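Local atomic coordinates of inositol-3-phosphate synthase (Caenorhabditis elegans, PDB entry 1VKO), a protein that belongs to the inositol phosphate synthase family, binds nicotinamide-adenine-dinucleotide (NAD) in a Rossmann-type domain and forms an assembly of four chains. Residues R53-G56 with L57-T60; G89-A92 with V93-F97; I148-P151 with N152-I155. One frame throughout, in Å; residues are numbered along the deposited sequence.

Interaction 1. Residues R53-G56 with L57-T60; sequences RADG and LHVT
His-58 NE2 donates to Asp-55 OD1 over 2.9 Å, a nearly straight bond (164° at the hydrogen) that braces the end of a beta hairpin. Strands 38-53 and 56-71 are joined here by a two-residue loop in a type I turn, closed by backbone bonds from Arg-53 N to Gly-56 O (3.0 Å) and from Gly-56 N to Arg-53 O (2.9 Å). The carboxylate oxygen lies in the plane of the imidazole, at its edge, and is approached on its syn side, somewhat out of the carboxylate plane; the two flat groups are turned 30° apart. A chi1 of 60° sets Asp-55 CG between its backbone N and carbonyl carbon and brings OD1 to the edge of the imidazole. Gly-56 adopts backbone angles at which a CB would press on the carbonyl O of Asp-55.

The other ring nitrogen, ND1, is hydrogen-bonded to Glu-28 of the second subunit, whose strand pairs in parallel with residues 56-59. Gripped by two carboxylates, the imidazole may be biased toward its protonated form. Arg-53 only brushes it: the chain bends away to a salt bridge with Glu-51, leaving Arg-53 CG 3.8 Å from His-58 CD2. That same CD2 also lies 3.5 Å from Gly-56 O, near the ring plane.

Interaction 2. Residues G89-A92 with V93-F97; sequences GSTA and VGSIF
Ser-95 turns back on Thr-91 one helical turn earlier, in the helix (87-100) that follows strand 77-82 in the Rossmann-type domain. Ser-95 CB lies 3.4 Å from Thr-91 O, and Ser-95 OG, the tip, donates to that same oxygen over 3.0 Å. A chi1 of -54° keeps OG beside Ser-95 N, which itself donates to Thr-91 O at 2.9 Å as the regular helical bond. The carbonyl oxygen is therefore gripped twice by one residue, with OG and N arriving from opposite faces of its plane. In this way a buried serine hydroxyl is satisfied by the backbone of its own helix. Ser-95 OG also touches the methyl of Thr-91, 3.9 Å from CG2, while Thr-91 OG1 bonds to Asn-87 O in the preceding turn.

Ile-96 treats the next carbonyl differently. Ile-96 CG1 lies 3.3 Å from Ala-92 O, and CD1 stays near that oxygen too, so an apolar branch lies against a polar atom. The helical bond from Ile-96 N to Ala-92 O is weak, but the oxygen also accepts a hydrogen bond from Tyr-449 OH of helix 440-458, which packs on this face. On another face, Val-93 meets Ile-156 of strand 154-159 and Met-188 of helix 178-188, as expected of a helix laid against the parallel sheet.

The first turn approaches the cofactor, Gly-89 lying close to the bound NAD, consistent with the usual Rossmann placement of a helix start near a dinucleotide. One turn on, Val-93 CG2, anti to its own carbonyl carbon, sits 3.3 Å from Gly-89 O.

Interaction 3. Residues I148-P151 with N152-I155; sequences ILSP and NDLI
Asp-153 and Ser-150 hold each other through two bonds across a single turn of 3-10 helix, the tight corner from which the chain enters strand 154-159, outermost in this chain's Rossmann-type parallel sheet. Asp-153 N donates to Ser-150 O over 2.8 Å, approaching from above the carbonyl plane (46° out of it). In return Asp-153 folds its side chain back, and OD2 accepts from Ser-150 N at 3.0 Å. That donor comes on the anti side of the carboxylate, 20° out of its plane.

A third bond completes the corner. Ser-150 OG, swung away from its own backbone N (chi1 153°), takes the N-H of Asn-152 at 2.9 Å; the bond defines an ST turn. The serine thus uses its N-H, its carbonyl and its hydroxyl within four residues. Farther along, Leu-154 N makes a weak bond to Pro-151 O at 3.4 Å. Asn-152 is held from elsewhere, OD1 bonding to Tyr-116 OH and its backbone O to Gln-100.

Apolar groups fill in around this polar frame. Leu-149 and Leu-154 meet at about a right angle, CD1 of the first 3.7 Å from CD2 of the second, and both side chains also rest on Thr-77 of the neighbouring strand 77-82. The Pro-151 ring packs on Tyr-449 and Ile-453 of helix 440-458. The branches of the two leucines divide their work: Leu-149 CD2 touches Asp-153 CB at 4.0 Å, whereas Leu-154 CD1 lies 4.0 Å from Pro-151 CA.

Overall arrangement
The three contacts follow one another along the chain, each closing before the next opens. Interaction 1 stands alone at the far end of a long antiparallel hairpin, its centre about 55 Å from that of interaction 2 and about 50 Å from that of interaction 3, on the opposite side of the chain's centre; there the sheet continues into a second subunit. Interactions 2 and 3 belong to the Rossmann-type core, with centres about 12 Å apart. They touch where Ile-96 CG2 packs 3.2 Å from Pro-151 O, and helix 440-458 packs against both. One chain thus combines a projecting hairpin that pairs with a second subunit and a compact nucleotide-binding core.

Interaction 1. Residues R53-G56 with L57-T60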
ATOM      1  N   ARG A  53      21.504  39.986  19.877  1.00 29.21           N
ATOM      2  CA  ARG A  53      22.265  40.560  20.964  1.00 31.83           C
ATOM      3  C   ARG A  53      22.600  39.468  21.960  1.00 32.75           C
ATOM      4  O   ARG A  53      21.944  38.413  21.990  1.00 29.70           O
ATOM      5  CB  ARG A  53      21.489  41.680  21.662  1.00 31.39           C
ATOM      6  CG  ARG A  53      21.211  42.967  20.842  1.00 40.63           C
ATOM      7  CD  ARG A  53      22.448  43.765  20.372  1.00 43.59           C
ATOM      8  NE  ARG A  53      22.639  43.667  18.913  1.00 53.20           N
ATOM      9  CZ  ARG A  53      22.384  44.639  18.028  1.00 48.93           C
ATOM     10  NH1 ARG A  53      21.929  45.815  18.434  1.00 36.66           N
ATOM     11  NH2 ARG A  53      22.589  44.432  16.726  1.00 47.04           N
ATOM     12  N   ALA A  54      23.630  39.739  22.760  1.00 33.51           N
ATOM     13  CA  ALA A  54      24.045  38.904  23.885  1.00 36.28           C
ATOM     14  C   ALA A  54      22.876  38.263  24.666  1.00 38.87           C
ATOM     15  O   ALA A  54      22.889  37.056  24.921  1.00 41.03           O
ATOM     16  CB  ALA A  54      24.949  39.721  24.831  1.00 37.17           C
ATOM     17  N   ASP A  55      21.867  39.065  25.015  1.00 39.75           N
ATOM     18  CA  ASP A  55      20.713  38.605  25.820  1.00 39.58           C
ATOM     19  C   ASP A  55      19.590  37.904  25.046  1.00 38.24           C
ATOM     20  O   ASP A  55      18.697  37.321  25.650  1.00 39.82           O
ATOM     21  CB  ASP A  55      20.136  39.768  26.631  1.00 40.17           C
ATOM     22  CG  ASP A  55      19.648  40.917  25.754  1.00 46.42           C
ATOM     23  OD1 ASP A  55      19.633  40.783  24.507  1.00 38.95           O
ATOM     24  OD2 ASP A  55      19.251  42.003  26.244  1.00 51.45           O
ATOM     25  N   GLY A  56      19.628  37.991  23.716  1.00 38.22           N
ATOM     26  CA  GLY A  56      18.782  37.189  22.835  1.00 35.57           C
ATOM     27  C   GLY A  56      18.369  37.882  21.546  1.00 34.62           C
ATOM     28  O   GLY A  56      19.054  38.784  21.060  1.00 35.90           O
ATOM     29  N   LEU A  57      17.218  37.483  21.010  1.00 32.26           N
ATOM     30  CA  LEU A  57      16.740  37.978  19.718  1.00 29.89           C
ATOM     31  C   LEU A  57      15.709  39.098  19.827  1.00 28.47           C
ATOM     32  O   LEU A  57      14.626  38.900  20.362  1.00 26.65           O
ATOM     33  CB  LEU A  57      16.127  36.822  18.950  1.00 30.14           C
ATOM     34  CG  LEU A  57      15.842  36.987  17.473  1.00 31.26           C
ATOM     35  CD1 LEU A  57      17.089  37.374  16.740  1.00 21.41           C
ATOM     36  CD2 LEU A  57      15.332  35.667  17.008  1.00 28.13           C
ATOM     37  N   HIS A  58      16.041  40.269  19.294  1.00 28.73           N
ATOM     38  CA  HIS A  58      15.141  41.406  19.379  1.00 30.35           C
ATOM     39  C   HIS A  58      14.355  41.532  18.091  1.00 31.35           C
ATOM     40  O   HIS A  58      14.937  41.583  17.005  1.00 33.27           O
ATOM     41  CB  HIS A  58      15.903  42.696  19.697  1.00 30.91           C
ATOM     42  CG  HIS A  58      16.582  42.684  21.034  1.00 32.61           C
ATOM     43  ND1 HIS A  58      16.211  43.521  22.064  1.00 39.11           N
ATOM     44  CD2 HIS A  58      17.604  41.932  21.513  1.00 37.01           C
ATOM     45  CE1 HIS A  58      16.981  43.296  23.114  1.00 39.70           C
ATOM     46  NE2 HIS A  58      17.836  42.339  22.808  1.00 37.27           N
ATOM     47  N   VAL A  59      13.029  41.562  18.231  1.00 32.28           N
ATOM     48  CA  VAL A  59      12.108  41.582  17.102  1.00 30.58           C
ATOM     49  C   VAL A  59      11.354  42.903  17.059  1.00 30.43           C
ATOM     50  O   VAL A  59      10.615  43.224  17.976  1.00 31.21           O
ATOM     51  CB  VAL A  59      11.109  40.394  17.155  1.00 31.24           C
ATOM     52  CG1 VAL A  59      10.256  40.329  15.860  1.00 19.42           C
ATOM     53  CG2 VAL A  59      11.863  39.056  17.392  1.00 29.34           C
ATOM     54  N   THR A  60      11.565  43.656  15.978  1.00 30.15           N
ATOM     55  CA  THR A  60      10.929  44.937  15.769  1.00 28.42           C
ATOM     56  C   THR A  60       9.927  44.855  14.619  1.00 29.17           C
ATOM     57  O   THR A  60      10.329  44.824  13.468  1.00 29.24           O
ATOM     58  CB  THR A  60      11.993  46.024  15.484  1.00 30.12           C
ATOM     59  OG1 THR A  60      12.862  46.161  16.616  1.00 35.55           O
ATOM     60  CG2 THR A  60      11.346  47.390  15.377  1.00 22.47           C
TER

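Interaction 2. Residues G89-A92 with V93-F97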
ATOM      1  N   GLY A  89       2.091  18.968 -24.205  1.00 23.27           N
ATOM      2  CA  GLY A  89       1.750  19.921 -25.242  1.00 18.40           C
ATOM      3  C   GLY A  89       0.428  19.574 -25.904  1.00 22.97           C
ATOM      4  O   GLY A  89      -0.466  20.414 -25.941  1.00 26.94           O
ATOM      5  N   SER A  90       0.284  18.365 -26.453  1.00 21.27           N
ATOM      6  CA  SER A  90      -0.898  18.071 -27.286  1.00 22.25           C
ATOM      7  C   SER A  90      -2.146  18.040 -26.396  1.00 25.69           C
ATOM      8  O   SER A  90      -3.253  18.350 -26.821  1.00 25.59           O
ATOM      9  CB  SER A  90      -0.732  16.746 -28.019  1.00 20.94           C
ATOM     10  OG  SER A  90      -0.561  15.681 -27.087  1.00 24.69           O
ATOM     11  N   THR A  91      -1.951  17.686 -25.134  1.00 25.27           N
ATOM     12  CA  THR A  91      -3.051  17.666 -24.184  1.00 24.77           C
ATOM     13  C   THR A  91      -3.482  19.064 -23.770  1.00 26.67           C
ATOM     14  O   THR A  91      -4.676  19.327 -23.683  1.00 29.63           O
ATOM     15  CB  THR A  91      -2.666  16.827 -22.947  1.00 23.85           C
ATOM     16  OG1 THR A  91      -2.550  15.459 -23.345  1.00 24.00           O
ATOM     17  CG2 THR A  91      -3.795  16.823 -21.928  1.00 10.72           C
ATOM     18  N   ALA A  92      -2.505  19.923 -23.470  1.00 23.87           N
ATOM     19  CA  ALA A  92      -2.731  21.318 -23.180  1.00 23.51           C
ATOM     20  C   ALA A  92      -3.585  21.937 -24.270  1.00 24.37           C
ATOM     21  O   ALA A  92      -4.577  22.589 -23.981  1.00 24.18           O
ATOM     22  CB  ALA A  92      -1.405  22.049 -23.061  1.00 21.47           C
ATOM     23  N   VAL A  93      -3.218  21.688 -25.528  1.00 25.14           N
ATOM     24  CA  VAL A  93      -3.948  22.245 -26.679  1.00 24.41           C
ATOM     25  C   VAL A  93      -5.323  21.578 -26.780  1.00 23.42           C
ATOM     26  O   VAL A  93      -6.339  22.251 -26.864  1.00 22.99           O
ATOM     27  CB  VAL A  93      -3.153  22.082 -28.022  1.00 24.65           C
ATOM     28  CG1 VAL A  93      -3.881  22.729 -29.206  1.00 22.42           C
ATOM     29  CG2 VAL A  93      -1.782  22.658 -27.918  1.00 22.27           C
ATOM     30  N   GLY A  94      -5.343  20.251 -26.745  1.00 23.57           N
ATOM     31  CA  GLY A  94      -6.581  19.490 -26.851  1.00 24.01           C
ATOM     32  C   GLY A  94      -7.661  19.941 -25.894  1.00 25.57           C
ATOM     33  O   GLY A  94      -8.803  20.186 -26.299  1.00 26.60           O
ATOM     34  N   SER A  95      -7.297  20.051 -24.617  1.00 25.34           N
ATOM     35  CA  SER A  95      -8.226  20.415 -23.556  1.00 25.26           C
ATOM     36  C   SER A  95      -8.789  21.829 -23.641  1.00 26.51           C
ATOM     37  O   SER A  95      -9.932  22.057 -23.199  1.00 29.91           O
ATOM     38  CB  SER A  95      -7.588  20.203 -22.186  1.00 23.63           C
ATOM     39  OG  SER A  95      -7.102  18.879 -22.051  1.00 33.53           O
ATOM     40  N   ILE A  96      -8.013  22.776 -24.172  1.00 25.98           N
ATOM     41  CA  ILE A  96      -8.540  24.143 -24.458  1.00 24.84           C
ATOM     42  C   ILE A  96      -9.697  24.056 -25.450  1.00 23.97           C
ATOM     43  O   ILE A  96     -10.808  24.539 -25.192  1.00 25.22           O
ATOM     44  CB  ILE A  96      -7.380  25.116 -24.891  1.00 22.52           C
ATOM     45  CG1 ILE A  96      -6.434  25.351 -23.697  1.00 31.00           C
ATOM     46  CG2 ILE A  96      -7.865  26.442 -25.283  1.00 28.48           C
ATOM     47  CD1 ILE A  96      -5.102  25.988 -24.053  1.00 19.94           C
ATOM     48  N   PHE A  97      -9.463  23.387 -26.563  1.00 24.54           N
ATOM     49  CA  PHE A  97     -10.517  23.195 -27.568  1.00 23.90           C
ATOM     50  C   PHE A  97     -11.692  22.495 -26.947  1.00 25.15           C
ATOM     51  O   PHE A  97     -12.831  22.873 -27.150  1.00 26.86           O
ATOM     52  CB  PHE A  97      -9.995  22.338 -28.715  1.00 20.01           C
ATOM     53  CG  PHE A  97      -9.150  23.100 -29.699  1.00 29.67           C
ATOM     54  CD1 PHE A  97      -9.553  24.367 -30.162  1.00 22.99           C
ATOM     55  CD2 PHE A  97      -7.974  22.552 -30.189  1.00 24.63           C
ATOM     56  CE1 PHE A  97      -8.771  25.066 -31.068  1.00 24.30           C
ATOM     57  CE2 PHE A  97      -7.196  23.241 -31.116  1.00 31.37           C
ATOM     58  CZ  PHE A  97      -7.581  24.494 -31.548  1.00 25.34           C
TER

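Interaction 3. Residues I148-P151 with N152-I155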
ATOM      1  N   ILE A 148      -8.251  37.649 -14.540  1.00 26.61           N
ATOM      2  CA  ILE A 148      -7.163  36.869 -15.149  1.00 24.53           C
ATOM      3  C   ILE A 148      -7.683  36.145 -16.378  1.00 25.11           C
ATOM      4  O   ILE A 148      -8.875  36.033 -16.549  1.00 25.27           O
ATOM      5  CB  ILE A 148      -6.547  35.853 -14.155  1.00 22.45           C
ATOM      6  CG1 ILE A 148      -7.625  34.908 -13.600  1.00 26.36           C
ATOM      7  CG2 ILE A 148      -5.778  36.574 -13.054  1.00 22.75           C
ATOM      8  CD1 ILE A 148      -7.121  33.766 -12.752  1.00 20.50           C
ATOM      9  N   LEU A 149      -6.793  35.660 -17.237  1.00 26.34           N
ATOM     10  CA  LEU A 149      -7.219  34.886 -18.402  1.00 27.92           C
ATOM     11  C   LEU A 149      -7.962  33.594 -18.039  1.00 29.07           C
ATOM     12  O   LEU A 149      -7.803  33.053 -16.945  1.00 27.43           O
ATOM     13  CB  LEU A 149      -6.007  34.520 -19.250  1.00 26.91           C
ATOM     14  CG  LEU A 149      -5.156  35.639 -19.820  1.00 26.61           C
ATOM     15  CD1 LEU A 149      -3.779  35.080 -20.105  1.00 19.67           C
ATOM     16  CD2 LEU A 149      -5.832  36.204 -21.087  1.00 13.61           C
ATOM     17  N   SER A 150      -8.799  33.129 -18.963  1.00 29.52           N
ATOM     18  CA  SER A 150      -9.249  31.749 -18.961  1.00 30.31           C
ATOM     19  C   SER A 150      -8.402  31.055 -19.980  1.00 30.70           C
ATOM     20  O   SER A 150      -8.011  31.684 -20.967  1.00 33.90           O
ATOM     21  CB  SER A 150     -10.698  31.662 -19.434  1.00 33.19           C
ATOM     22  OG  SER A 150     -10.964  30.396 -20.034  1.00 30.29           O
ATOM     23  N   PRO A 151      -8.135  29.767 -19.817  1.00 30.85           N
ATOM     24  CA  PRO A 151      -7.308  29.072 -20.806  1.00 29.30           C
ATOM     25  C   PRO A 151      -7.975  29.078 -22.173  1.00 29.68           C
ATOM     26  O   PRO A 151      -7.316  28.796 -23.161  1.00 31.15           O
ATOM     27  CB  PRO A 151      -7.211  27.649 -20.253  1.00 30.08           C
ATOM     28  CG  PRO A 151      -7.424  27.822 -18.754  1.00 30.42           C
ATOM     29  CD  PRO A 151      -8.546  28.872 -18.715  1.00 32.10           C
ATOM     30  N   ASN A 152      -9.268  29.391 -22.224  1.00 25.11           N
ATOM     31  CA  ASN A 152      -9.954  29.505 -23.492  1.00 28.57           C
ATOM     32  C   ASN A 152      -9.449  30.707 -24.291  1.00 28.10           C
ATOM     33  O   ASN A 152      -9.592  30.726 -25.497  1.00 26.99           O
ATOM     34  CB  ASN A 152     -11.482  29.567 -23.299  1.00 25.92           C
ATOM     35  CG  ASN A 152     -12.033  28.331 -22.591  1.00 33.04           C
ATOM     36  OD1 ASN A 152     -11.462  27.227 -22.658  1.00 27.57           O
ATOM     37  ND2 ASN A 152     -13.143  28.511 -21.903  1.00 33.08           N
ATOM     38  N   ASP A 153      -8.822  31.674 -23.611  1.00 29.83           N
ATOM     39  CA  ASP A 153      -8.408  32.941 -24.221  1.00 28.48           C
ATOM     40  C   ASP A 153      -6.974  32.873 -24.700  1.00 30.98           C
ATOM     41  O   ASP A 153      -6.430  33.887 -25.197  1.00 33.45           O
ATOM     42  CB  ASP A 153      -8.463  34.078 -23.197  1.00 28.13           C
ATOM     43  CG  ASP A 153      -9.836  34.316 -22.652  1.00 31.42           C
ATOM     44  OD1 ASP A 153     -10.772  34.481 -23.478  1.00 30.86           O
ATOM     45  OD2 ASP A 153     -10.065  34.373 -21.417  1.00 19.31           O
ATOM     46  N   LEU A 154      -6.332  31.716 -24.497  1.00 29.99           N
ATOM     47  CA  LEU A 154      -4.920  31.552 -24.873  1.00 27.18           C
ATOM     48  C   LEU A 154      -4.830  31.061 -26.297  1.00 25.33           C
ATOM     49  O   LEU A 154      -5.483  30.082 -26.657  1.00 24.85           O
ATOM     50  CB  LEU A 154      -4.194  30.563 -23.951  1.00 22.10           C
ATOM     51  CG  LEU A 154      -4.007  30.762 -22.431  1.00 29.57           C
ATOM     52  CD1 LEU A 154      -3.405  29.477 -21.789  1.00 15.42           C
ATOM     53  CD2 LEU A 154      -3.143  31.997 -22.062  1.00 24.88           C
ATOM     54  N   ILE A 155      -4.042  31.754 -27.111  1.00 24.71           N
ATOM     55  CA  ILE A 155      -3.727  31.293 -28.461  1.00 26.34           C
ATOM     56  C   ILE A 155      -2.405  30.545 -28.410  1.00 24.85           C
ATOM     57  O   ILE A 155      -1.394  31.105 -27.973  1.00 30.68           O
ATOM     58  CB  ILE A 155      -3.553  32.510 -29.418  1.00 27.30           C
ATOM     59  CG1 ILE A 155      -4.885  33.235 -29.688  1.00 34.30           C
ATOM     60  CG2 ILE A 155      -2.946  32.055 -30.721  1.00 21.26           C
ATOM     61  CD1 ILE A 155      -5.106  34.515 -28.860  1.00 37.19           C
TER